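Local coordinates for protein proto-oncogene vav (Homo sapiens, PDB 6NEW) that probably acts as a guanine nucleotide exchange factor for Rho-family GTPases such as Rac, through its RhoGEF domain with adjoining PH and C1 domains, at residues Ser235-Leu243 / Leu278-Leu289; Asp307-Phe317 / Glu329-Lys338. All coordinates share one frame; numbering follows the deposited sequence.

Interaction 1. Residues Ser235-Leu243 / Leu278-Leu289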
loop_
_atom_site.group_PDB
_atom_site.type_symbol
_atom_site.label_atom_id
_atom_site.label_comp_id
_atom_site.label_asym_id
_atom_site.label_seq_id
_atom_site.Cartn_x
_atom_site.Cartn_y
_atom_site.Cartn_z
ATOM N N SER A 235 19.733 -6.595 -11.363
ATOM C CA SER A 235 19.828 -7.024 -12.747
ATOM C C SER A 235 20.428 -5.967 -13.688
ATOM O O SER A 235 20.964 -6.358 -14.721
ATOM C CB SER A 235 18.474 -7.516 -13.250
ATOM O OG SER A 235 17.589 -6.436 -13.493
ATOM N N ILE A 236 20.374 -4.658 -13.333
ATOM C CA ILE A 236 20.900 -3.592 -14.192
ATOM C C ILE A 236 22.353 -3.201 -13.827
ATOM O O ILE A 236 22.675 -2.917 -12.685
ATOM C CB ILE A 236 19.953 -2.351 -14.303
ATOM C CG1 ILE A 236 18.555 -2.766 -14.811
ATOM C CG2 ILE A 236 20.546 -1.249 -15.224
ATOM C CD1 ILE A 236 17.459 -1.835 -14.384
ATOM N N GLU A 237 23.196 -3.122 -14.853
ATOM C CA GLU A 237 24.605 -2.771 -14.794
ATOM C C GLU A 237 24.858 -1.365 -15.309
ATOM O O GLU A 237 24.220 -0.931 -16.274
ATOM C CB GLU A 237 25.374 -3.738 -15.681
ATOM C CG GLU A 237 25.905 -4.957 -14.961
ATOM C CD GLU A 237 27.007 -5.635 -15.755
ATOM O OE1 GLU A 237 27.363 -5.102 -16.828
ATOM O OE2 GLU A 237 27.489 -6.710 -15.330
ATOM N N ASN A 238 25.828 -0.678 -14.678
ATOM C CA ASN A 238 26.294 0.683 -14.975
ATOM C C ASN A 238 25.213 1.742 -14.738
ATOM O O ASN A 238 25.257 2.853 -15.297
ATOM C CB ASN A 238 26.950 0.818 -16.366
ATOM C CG ASN A 238 28.377 0.306 -16.455
ATOM O OD1 ASN A 238 28.958 -0.248 -15.507
ATOM N ND2 ASN A 238 28.978 0.478 -17.623
ATOM N N LEU A 239 24.275 1.402 -13.848
ATOM C CA LEU A 239 23.230 2.294 -13.375
ATOM C C LEU A 239 23.827 2.853 -12.075
ATOM O O LEU A 239 24.018 2.100 -11.122
ATOM C CB LEU A 239 21.925 1.506 -13.118
ATOM C CG LEU A 239 20.799 2.227 -12.368
ATOM C CD1 LEU A 239 20.384 3.542 -13.059
ATOM C CD2 LEU A 239 19.620 1.309 -12.179
ATOM N N ASP A 240 24.204 4.135 -12.078
ATOM C CA ASP A 240 24.854 4.787 -10.933
ATOM C C ASP A 240 23.893 5.324 -9.836
ATOM O O ASP A 240 24.360 5.997 -8.926
ATOM C CB ASP A 240 25.784 5.921 -11.436
ATOM C CG ASP A 240 25.080 7.171 -11.971
ATOM O OD1 ASP A 240 23.946 7.044 -12.498
ATOM O OD2 ASP A 240 25.688 8.266 -11.917
ATOM N N GLN A 241 22.574 5.102 -9.952
ATOM C CA GLN A 241 21.623 5.626 -8.966
ATOM C C GLN A 241 20.586 4.604 -8.624
ATOM O O GLN A 241 20.373 3.665 -9.386
ATOM C CB GLN A 241 20.898 6.902 -9.476
ATOM C CG GLN A 241 21.792 8.024 -9.990
ATOM C CD GLN A 241 21.131 9.377 -9.931
ATOM O OE1 GLN A 241 19.909 9.515 -10.013
ATOM N NE2 GLN A 241 21.937 10.411 -9.772
ATOM N N SER A 242 19.897 4.809 -7.492
ATOM C CA SER A 242 18.794 3.952 -7.061
ATOM C C SER A 242 17.583 4.222 -7.965
ATOM O O SER A 242 17.251 5.383 -8.232
ATOM C CB SER A 242 18.432 4.233 -5.602
ATOM O OG SER A 242 17.268 3.528 -5.195
ATOM N N LEU A 243 16.954 3.143 -8.439
ATOM C CA LEU A 243 15.759 3.156 -9.279
ATOM C C LEU A 243 14.564 3.787 -8.579
ATOM O O LEU A 243 13.769 4.460 -9.237
ATOM C CB LEU A 243 15.396 1.733 -9.729
ATOM C CG LEU A 243 16.134 1.217 -10.942
ATOM C CD1 LEU A 243 15.891 -0.242 -11.125
ATOM C CD2 LEU A 243 15.727 1.963 -12.188
ATOM N N LEU A 278 14.726 3.460 -19.056
ATOM C CA LEU A 278 16.073 2.898 -19.042
ATOM C C LEU A 278 16.172 1.998 -20.248
ATOM O O LEU A 278 15.408 1.045 -20.372
ATOM C CB LEU A 278 16.286 2.079 -17.753
ATOM C CG LEU A 278 16.671 2.857 -16.488
ATOM C CD1 LEU A 278 15.454 3.351 -15.764
ATOM C CD2 LEU A 278 17.420 1.959 -15.536
ATOM N N ILE A 279 17.030 2.371 -21.192
ATOM C CA ILE A 279 17.240 1.609 -22.419
ATOM C C ILE A 279 18.542 0.842 -22.217
ATOM O O ILE A 279 19.627 1.425 -22.106
ATOM C CB ILE A 279 17.211 2.498 -23.701
ATOM C CG1 ILE A 279 15.862 3.238 -23.832
ATOM C CG2 ILE A 279 17.492 1.665 -24.960
ATOM C CD1 ILE A 279 15.987 4.595 -24.522
ATOM N N CYS A 280 18.399 -0.466 -22.074
ATOM C CA CYS A 280 19.492 -1.390 -21.804
ATOM C C CYS A 280 19.709 -2.334 -22.958
ATOM O O CYS A 280 18.804 -2.579 -23.757
ATOM C CB CYS A 280 19.236 -2.175 -20.518
ATOM S SG CYS A 280 18.827 -1.160 -19.083
ATOM N N LYS A 281 20.906 -2.914 -22.985
ATOM C CA LYS A 281 21.338 -3.942 -23.920
ATOM C C LYS A 281 21.691 -5.141 -23.054
ATOM O O LYS A 281 22.396 -4.968 -22.055
ATOM C CB LYS A 281 22.569 -3.466 -24.714
ATOM C CG LYS A 281 23.045 -4.472 -25.751
ATOM C CD LYS A 281 24.031 -3.857 -26.730
ATOM C CE LYS A 281 24.500 -4.873 -27.745
ATOM N NZ LYS A 281 23.434 -5.224 -28.723
ATOM N N ARG A 282 21.180 -6.338 -23.389
ATOM C CA ARG A 282 21.510 -7.534 -22.609
ATOM C C ARG A 282 23.020 -7.874 -22.767
ATOM O O ARG A 282 23.497 -8.061 -23.886
ATOM C CB ARG A 282 20.594 -8.721 -22.960
ATOM C CG ARG A 282 20.888 -9.967 -22.116
ATOM C CD ARG A 282 20.021 -11.171 -22.460
ATOM N NE ARG A 282 20.196 -11.654 -23.838
ATOM C CZ ARG A 282 21.120 -12.530 -24.233
ATOM N NH1 ARG A 282 22.002 -13.017 -23.366
ATOM N NH2 ARG A 282 21.178 -12.913 -25.504
ATOM N N ARG A 283 23.766 -7.839 -21.643
ATOM C CA ARG A 283 25.204 -8.109 -21.559
ATOM C C ARG A 283 25.393 -9.389 -20.718
ATOM O O ARG A 283 26.068 -9.386 -19.679
ATOM C CB ARG A 283 25.951 -6.890 -20.969
ATOM C CG ARG A 283 27.457 -6.891 -21.225
ATOM C CD ARG A 283 28.252 -6.722 -19.943
ATOM N NE ARG A 283 28.572 -5.319 -19.673
ATOM C CZ ARG A 283 29.366 -4.901 -18.690
ATOM N NH1 ARG A 283 29.595 -3.605 -18.520
ATOM N NH2 ARG A 283 29.905 -5.774 -17.845
ATOM N N GLY A 284 24.761 -10.463 -21.198
ATOM C CA GLY A 284 24.777 -11.788 -20.593
ATOM C C GLY A 284 23.675 -11.993 -19.576
ATOM O O GLY A 284 22.489 -12.076 -19.929
ATOM N N ASP A 285 24.082 -12.104 -18.295
ATOM C CA ASP A 285 23.182 -12.319 -17.148
ATOM C C ASP A 285 22.463 -11.033 -16.740
ATOM O O ASP A 285 21.373 -11.090 -16.153
ATOM C CB ASP A 285 23.974 -12.838 -15.932
ATOM N N SER A 286 23.135 -9.887 -16.985
ATOM C CA SER A 286 22.731 -8.519 -16.652
ATOM C C SER A 286 22.319 -7.656 -17.875
ATOM O O SER A 286 22.677 -7.958 -19.019
ATOM C CB SER A 286 23.860 -7.825 -15.894
ATOM O OG SER A 286 25.022 -7.728 -16.704
ATOM N N TYR A 287 21.567 -6.569 -17.603
ATOM C CA TYR A 287 21.133 -5.581 -18.587
ATOM C C TYR A 287 22.084 -4.407 -18.423
ATOM O O TYR A 287 22.245 -3.912 -17.314
ATOM C CB TYR A 287 19.685 -5.132 -18.307
ATOM C CG TYR A 287 18.659 -6.249 -18.265
ATOM C CD1 TYR A 287 18.022 -6.679 -19.425
ATOM C CD2 TYR A 287 18.242 -6.793 -17.056
ATOM C CE1 TYR A 287 17.060 -7.690 -19.392
ATOM C CE2 TYR A 287 17.268 -7.794 -17.007
ATOM C CZ TYR A 287 16.689 -8.248 -18.182
ATOM O OH TYR A 287 15.723 -9.230 -18.153
ATOM N N ASP A 288 22.764 -4.003 -19.495
ATOM C CA ASP A 288 23.700 -2.889 -19.422
ATOM C C ASP A 288 23.037 -1.596 -19.895
ATOM O O ASP A 288 22.573 -1.523 -21.024
ATOM C CB ASP A 288 25.009 -3.186 -20.173
ATOM C CG ASP A 288 26.124 -2.218 -19.801
ATOM O OD1 ASP A 288 26.717 -2.383 -18.705
ATOM O OD2 ASP A 288 26.379 -1.275 -20.583
ATOM N N LEU A 289 22.961 -0.593 -19.009
ATOM C CA LEU A 289 22.340 0.700 -19.291
ATOM C C LEU A 289 23.093 1.476 -20.368
ATOM O O LEU A 289 24.284 1.746 -20.216
ATOM C CB LEU A 289 22.126 1.530 -18.004
ATOM C CG LEU A 289 21.433 2.889 -18.186
ATOM C CD1 LEU A 289 19.953 2.730 -18.466
ATOM C CD2 LEU A 289 21.664 3.787 -16.996
#
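Ile236 and Glu237 run beside Tyr287 and Asp288 as a short parallel edge strand, which joins the end of the long helix 196-235 to the 278-283/286-289 hairpin of the PH domain sheet. Three nearly straight backbone bonds hold it: Tyr287 N to Ser235 O, Glu237 N to Tyr287 O at 2.8 Å, and Leu289 N to Glu237 O. Ile236 and Glu237 then point to opposite faces, and their chemistry follows.

Ile236 faces the apolar side. With CG1 beside its backbone N (chi1 -57°) and CG2 beside the carbonyl carbon, the two branches spread: CD1 reaches Leu278 CD2 at 4.0 Å, while CG2 lies against Cys280 SG and Leu289 CB. A branched aliphatic suits this spot because it fills two directions at once. Leu278 CD2 also receives Leu243 CD2 at 3.8 Å and Leu239 CD2, so three side chains of 235-243 converge on one methyl. Leu239, its CG anti to the backbone N (chi1 169°), turns its other methyl, CD1, to Leu289 CD2. Beyond the segments Phe271 touches Ile236, and Ile229 and Phe232 of the helix back Leu243.

The neighbouring Ser235 meets the Tyr287 ring at its edge, CB lying in the ring plane and OG 3.6 Å from CD2; that hydroxyl is bonded to Phe232 O, which ties it to the helix end. On the other face the extended Glu237 chain passes over Ser286 toward the poorly ordered Arg283. The carboxylate appears to lie over one face of the guanidinium, though its exact place is doubtful, and the attraction seems to be one of charge. Arg283 also serves the second acid of this network, its NH1 lying 3.1 Å from Asp288 OD1.

Interaction 2. Residues Asp307-Phe317 / Glu329-Lys338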
loop_
_atom_site.group_PDB
_atom_site.type_symbol
_atom_site.label_atom_id
_atom_site.label_comp_id
_atom_site.label_asym_id
_atom_site.label_seq_id
_atom_site.Cartn_x
_atom_site.Cartn_y
_atom_site.Cartn_z
ATOM N N ASP A 307 -0.116 -0.329 -38.436
ATOM C CA ASP A 307 -1.482 -0.887 -38.403
ATOM C C ASP A 307 -1.861 -1.645 -39.674
ATOM O O ASP A 307 -2.372 -2.761 -39.568
ATOM C CB ASP A 307 -2.538 0.208 -38.131
ATOM C CG ASP A 307 -2.537 0.812 -36.741
ATOM O OD1 ASP A 307 -1.594 0.546 -35.982
ATOM O OD2 ASP A 307 -3.492 1.549 -36.414
ATOM N N ARG A 308 -1.591 -1.036 -40.865
ATOM C CA ARG A 308 -1.917 -1.530 -42.209
ATOM C C ARG A 308 -1.460 -2.964 -42.532
ATOM O O ARG A 308 -2.312 -3.828 -42.732
ATOM C CB ARG A 308 -1.400 -0.572 -43.293
ATOM N N ASP A 309 -0.149 -3.234 -42.529
ATOM C CA ASP A 309 0.364 -4.560 -42.885
ATOM C C ASP A 309 0.425 -5.547 -41.717
ATOM O O ASP A 309 0.385 -6.764 -41.957
ATOM C CB ASP A 309 1.726 -4.451 -43.600
ATOM C CG ASP A 309 1.720 -3.591 -44.854
ATOM O OD1 ASP A 309 0.636 -3.088 -45.230
ATOM O OD2 ASP A 309 2.796 -3.424 -45.462
ATOM N N ASN A 310 0.467 -5.021 -40.462
ATOM C CA ASN A 310 0.514 -5.786 -39.210
ATOM C C ASN A 310 1.602 -6.865 -39.228
ATOM O O ASN A 310 1.380 -8.002 -38.815
ATOM C CB ASN A 310 -0.866 -6.340 -38.853
ATOM C CG ASN A 310 -1.073 -6.678 -37.399
ATOM O OD1 ASN A 310 -0.796 -5.884 -36.489
ATOM N ND2 ASN A 310 -1.648 -7.843 -37.152
ATOM N N LYS A 311 2.773 -6.492 -39.764
ATOM C CA LYS A 311 3.957 -7.339 -39.843
ATOM C C LYS A 311 4.689 -7.189 -38.504
ATOM O O LYS A 311 4.701 -6.093 -37.943
ATOM C CB LYS A 311 4.862 -6.917 -41.027
ATOM C CG LYS A 311 4.218 -7.038 -42.417
ATOM C CD LYS A 311 4.204 -8.474 -42.965
ATOM C CE LYS A 311 3.299 -8.646 -44.166
ATOM N NZ LYS A 311 1.896 -8.949 -43.774
ATOM N N LYS A 312 5.240 -8.291 -37.961
ATOM C CA LYS A 312 5.936 -8.272 -36.670
ATOM C C LYS A 312 7.091 -7.284 -36.645
ATOM O O LYS A 312 7.781 -7.144 -37.654
ATOM C CB LYS A 312 6.358 -9.682 -36.235
ATOM C CG LYS A 312 5.230 -10.348 -35.451
ATOM C CD LYS A 312 5.309 -11.853 -35.348
ATOM C CE LYS A 312 3.940 -12.451 -35.076
ATOM N NZ LYS A 312 3.487 -12.254 -33.670
ATOM N N TRP A 313 7.212 -6.512 -35.536
ATOM C CA TRP A 313 8.226 -5.471 -35.290
ATOM C C TRP A 313 7.974 -4.135 -36.045
ATOM O O TRP A 313 8.863 -3.276 -36.082
ATOM C CB TRP A 313 9.661 -5.983 -35.555
ATOM C CG TRP A 313 10.171 -6.964 -34.546
ATOM C CD1 TRP A 313 10.491 -8.273 -34.760
ATOM C CD2 TRP A 313 10.455 -6.701 -33.167
ATOM N NE1 TRP A 313 10.958 -8.844 -33.601
ATOM C CE2 TRP A 313 10.947 -7.901 -32.604
ATOM C CE3 TRP A 313 10.349 -5.560 -32.349
ATOM C CZ2 TRP A 313 11.341 -7.991 -31.265
ATOM C CZ3 TRP A 313 10.727 -5.655 -31.022
ATOM C CH2 TRP A 313 11.209 -6.859 -30.489
ATOM N N SER A 314 6.783 -3.959 -36.640
ATOM C CA SER A 314 6.438 -2.748 -37.394
ATOM C C SER A 314 5.600 -1.761 -36.556
ATOM O O SER A 314 5.346 -0.636 -36.993
ATOM C CB SER A 314 5.686 -3.111 -38.673
ATOM O OG SER A 314 4.360 -3.528 -38.388
ATOM N N HIS A 315 5.180 -2.184 -35.366
ATOM C CA HIS A 315 4.345 -1.381 -34.495
ATOM C C HIS A 315 5.158 -0.357 -33.712
ATOM O O HIS A 315 5.926 -0.711 -32.813
ATOM C CB HIS A 315 3.506 -2.290 -33.609
ATOM C CG HIS A 315 2.831 -3.365 -34.390
ATOM N ND1 HIS A 315 3.416 -4.610 -34.553
ATOM C CD2 HIS A 315 1.680 -3.321 -35.095
ATOM C CE1 HIS A 315 2.577 -5.299 -35.306
ATOM N NE2 HIS A 315 1.525 -4.561 -35.668
ATOM N N MET A 316 4.997 0.919 -34.092
ATOM C CA MET A 316 5.737 2.017 -33.505
ATOM C C MET A 316 4.903 3.199 -32.973
ATOM O O MET A 316 3.772 3.430 -33.375
ATOM C CB MET A 316 6.785 2.534 -34.519
ATOM C CG MET A 316 7.116 4.004 -34.314
ATOM S SD MET A 316 8.173 4.901 -35.445
ATOM C CE MET A 316 7.338 4.601 -37.025
ATOM N N PHE A 317 5.530 3.949 -32.063
ATOM C CA PHE A 317 5.172 5.241 -31.526
ATOM C C PHE A 317 6.488 5.959 -31.325
ATOM O O PHE A 317 7.549 5.316 -31.266
ATOM C CB PHE A 317 4.301 5.201 -30.275
ATOM C CG PHE A 317 4.823 4.577 -29.008
ATOM C CD1 PHE A 317 5.585 5.321 -28.105
ATOM C CD2 PHE A 317 4.449 3.285 -28.648
ATOM C CE1 PHE A 317 6.023 4.756 -26.901
ATOM C CE2 PHE A 317 4.871 2.728 -27.437
ATOM C CZ PHE A 317 5.674 3.455 -26.585
ATOM N N GLU A 329 12.259 6.258 -31.922
ATOM C CA GLU A 329 11.209 5.483 -32.593
ATOM C C GLU A 329 11.232 4.151 -31.871
ATOM O O GLU A 329 12.285 3.524 -31.783
ATOM C CB GLU A 329 11.508 5.257 -34.083
ATOM C CG GLU A 329 11.526 6.501 -34.958
ATOM C CD GLU A 329 11.482 6.169 -36.441
ATOM O OE1 GLU A 329 12.073 5.137 -36.833
ATOM O OE2 GLU A 329 10.863 6.939 -37.213
ATOM N N LEU A 330 10.101 3.762 -31.301
ATOM C CA LEU A 330 10.021 2.578 -30.473
ATOM C C LEU A 330 9.207 1.538 -31.182
ATOM O O LEU A 330 8.023 1.760 -31.461
ATOM C CB LEU A 330 9.424 2.949 -29.080
ATOM C CG LEU A 330 10.377 3.369 -27.926
ATOM C CD1 LEU A 330 11.373 4.402 -28.341
ATOM C CD2 LEU A 330 9.603 3.945 -26.782
ATOM N N PHE A 331 9.847 0.396 -31.489
ATOM C CA PHE A 331 9.186 -0.694 -32.220
ATOM C C PHE A 331 8.933 -1.895 -31.328
ATOM O O PHE A 331 9.854 -2.397 -30.678
ATOM C CB PHE A 331 9.984 -1.119 -33.466
ATOM C CG PHE A 331 10.206 -0.038 -34.491
ATOM C CD1 PHE A 331 11.298 0.824 -34.392
ATOM C CD2 PHE A 331 9.367 0.073 -35.599
ATOM C CE1 PHE A 331 11.511 1.814 -35.351
ATOM C CE2 PHE A 331 9.581 1.060 -36.562
ATOM C CZ PHE A 331 10.641 1.934 -36.426
ATOM N N PHE A 332 7.683 -2.349 -31.322
ATOM C CA PHE A 332 7.224 -3.501 -30.554
ATOM C C PHE A 332 6.862 -4.648 -31.517
ATOM O O PHE A 332 6.518 -4.380 -32.680
ATOM C CB PHE A 332 6.065 -3.101 -29.614
ATOM C CG PHE A 332 6.562 -2.036 -28.669
ATOM C CD1 PHE A 332 7.321 -2.375 -27.555
ATOM C CD2 PHE A 332 6.390 -0.681 -28.965
ATOM C CE1 PHE A 332 7.865 -1.387 -26.743
ATOM C CE2 PHE A 332 6.961 0.296 -28.170
ATOM C CZ PHE A 332 7.667 -0.059 -27.043
ATOM N N LYS A 333 7.010 -5.909 -31.057
ATOM C CA LYS A 333 6.750 -7.081 -31.890
ATOM C C LYS A 333 5.297 -7.159 -32.343
ATOM O O LYS A 333 5.061 -7.426 -33.517
ATOM C CB LYS A 333 7.225 -8.387 -31.234
ATOM C CG LYS A 333 7.717 -9.398 -32.261
ATOM C CD LYS A 333 8.069 -10.738 -31.656
ATOM C CE LYS A 333 8.828 -11.566 -32.666
ATOM N NZ LYS A 333 8.615 -13.023 -32.468
ATOM N N THR A 334 4.343 -6.838 -31.456
ATOM C CA THR A 334 2.908 -6.853 -31.759
ATOM C C THR A 334 2.238 -5.493 -31.552
ATOM O O THR A 334 2.833 -4.581 -30.969
ATOM C CB THR A 334 2.174 -7.910 -30.921
ATOM O OG1 THR A 334 2.199 -7.545 -29.540
ATOM C CG2 THR A 334 2.718 -9.317 -31.128
ATOM N N ARG A 335 0.972 -5.388 -32.015
ATOM C CA ARG A 335 0.112 -4.215 -31.900
ATOM C C ARG A 335 -0.339 -4.076 -30.440
ATOM O O ARG A 335 -0.428 -2.957 -29.943
ATOM C CB ARG A 335 -1.107 -4.366 -32.844
ATOM C CG ARG A 335 -2.204 -3.310 -32.723
ATOM C CD ARG A 335 -1.946 -2.094 -33.590
ATOM N NE ARG A 335 -3.043 -1.130 -33.481
ATOM C CZ ARG A 335 -4.127 -1.117 -34.255
ATOM N NH1 ARG A 335 -4.276 -2.019 -35.221
ATOM N NH2 ARG A 335 -5.069 -0.201 -34.070
ATOM N N GLU A 336 -0.616 -5.217 -29.763
ATOM C CA GLU A 336 -1.065 -5.285 -28.366
ATOM C C GLU A 336 0.018 -4.734 -27.442
ATOM O O GLU A 336 -0.290 -3.944 -26.550
ATOM C CB GLU A 336 -1.428 -6.726 -27.950
ATOM C CG GLU A 336 -2.576 -7.347 -28.727
ATOM C CD GLU A 336 -2.167 -8.022 -30.026
ATOM O OE1 GLU A 336 -1.523 -9.096 -29.964
ATOM O OE2 GLU A 336 -2.492 -7.479 -31.107
ATOM N N LEU A 337 1.282 -5.130 -27.684
ATOM C CA LEU A 337 2.446 -4.667 -26.935
ATOM C C LEU A 337 2.630 -3.147 -27.067
ATOM O O LEU A 337 2.807 -2.465 -26.052
ATOM C CB LEU A 337 3.718 -5.405 -27.393
ATOM C CG LEU A 337 3.966 -6.748 -26.738
ATOM C CD1 LEU A 337 4.963 -7.577 -27.543
ATOM C CD2 LEU A 337 4.439 -6.577 -25.299
ATOM N N LYS A 338 2.568 -2.633 -28.328
ATOM C CA LYS A 338 2.691 -1.219 -28.685
ATOM C C LYS A 338 1.643 -0.435 -27.926
ATOM O O LYS A 338 1.992 0.512 -27.221
ATOM C CB LYS A 338 2.510 -1.007 -30.201
ATOM C CG LYS A 338 2.553 0.477 -30.582
ATOM C CD LYS A 338 1.904 0.720 -31.909
ATOM C CE LYS A 338 1.209 2.036 -31.914
ATOM N NZ LYS A 338 0.922 2.468 -33.292
HETATM O O HOH W 1 0.951 -0.220 -35.147
HETATM O O HOH W 2 -0.141 -7.584 -34.214
HETATM O O HOH W 3 -3.400 -4.518 -36.333
#
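Strands 315-317 and 329-332 run antiparallel at 151°, their axes 4.7 Å apart, with His315 and Phe332, and Phe317 and Leu330, as hydrogen-bonded pairs flanking the non-hydrogen-bonded pair Met316 and Phe331. This is the last hairpin of the PH domain sheet, and its second strand leads into the C-terminal helix 335-352, whose first turn is capped by Thr334.

The type II turn from Lys311 to Ser314 places Trp313 just ahead of the strand, its N bonded to Lys333 O. The flat indole offers a broad face to the aliphatic Lys333 chain: CG sits 3.6 Å from the five-membered ring centroid, almost on its normal, while Phe331 O meets the ring edge. With an alanine here, the Lys333 methylenes would probably lose their cover and the chain be freer to swing. On the same sheet face as Phe331, Met316 lays CB over that ring, with SD approaching it obliquely, a Met-aromatic contact. Across the sheet, Phe317 and Phe332 are almost parallel yet so offset that they hardly overlap, their centroids 5.4 Å apart, and Leu330 CD2 adds to the apolar patch that Trp341 and Phe345 cover.

His315, with CG beside its backbone N (chi1 -48°), slips its ring under the helix start, Arg335 N lying 3.5 Å above its centre. Its NE2 donates to Asn310 OD1 at 2.8 Å, which would help to hold the ring's rotation. Lys338 bends to give NZ to Met316 O at 3.0 Å, and Asp302 supplies the matching charge. Asp307 stacks its carboxylate on the Arg335 guanidinium, planes 20° apart, OD2 nearest NH2. No N-H points at that oxygen, so this pair rests on charge, whereas directed bonds tie His315 to Asn310 in the loop and Lys338 of the helix to the strand.

How the interactions relate
Both contacts belong to the PH domain sheet, in series along the chain, with centres 25 Å apart and no atoms touching. Interaction 1 adds a parallel strand at one outer edge and joins the sheet to the long helix before it; interaction 2 pairs two inner antiparallel strands and joins them to the helix that follows. Each has a buried apolar side and a charged outer side, but the fillings differ: aliphatic leucines and an isoleucine in interaction 1, aromatic rings in interaction 2. The larger interaction 2, 1075 against 604 Å², also uses a histidine, whereas the polar side of interaction 1 includes a poorly ordered arginine.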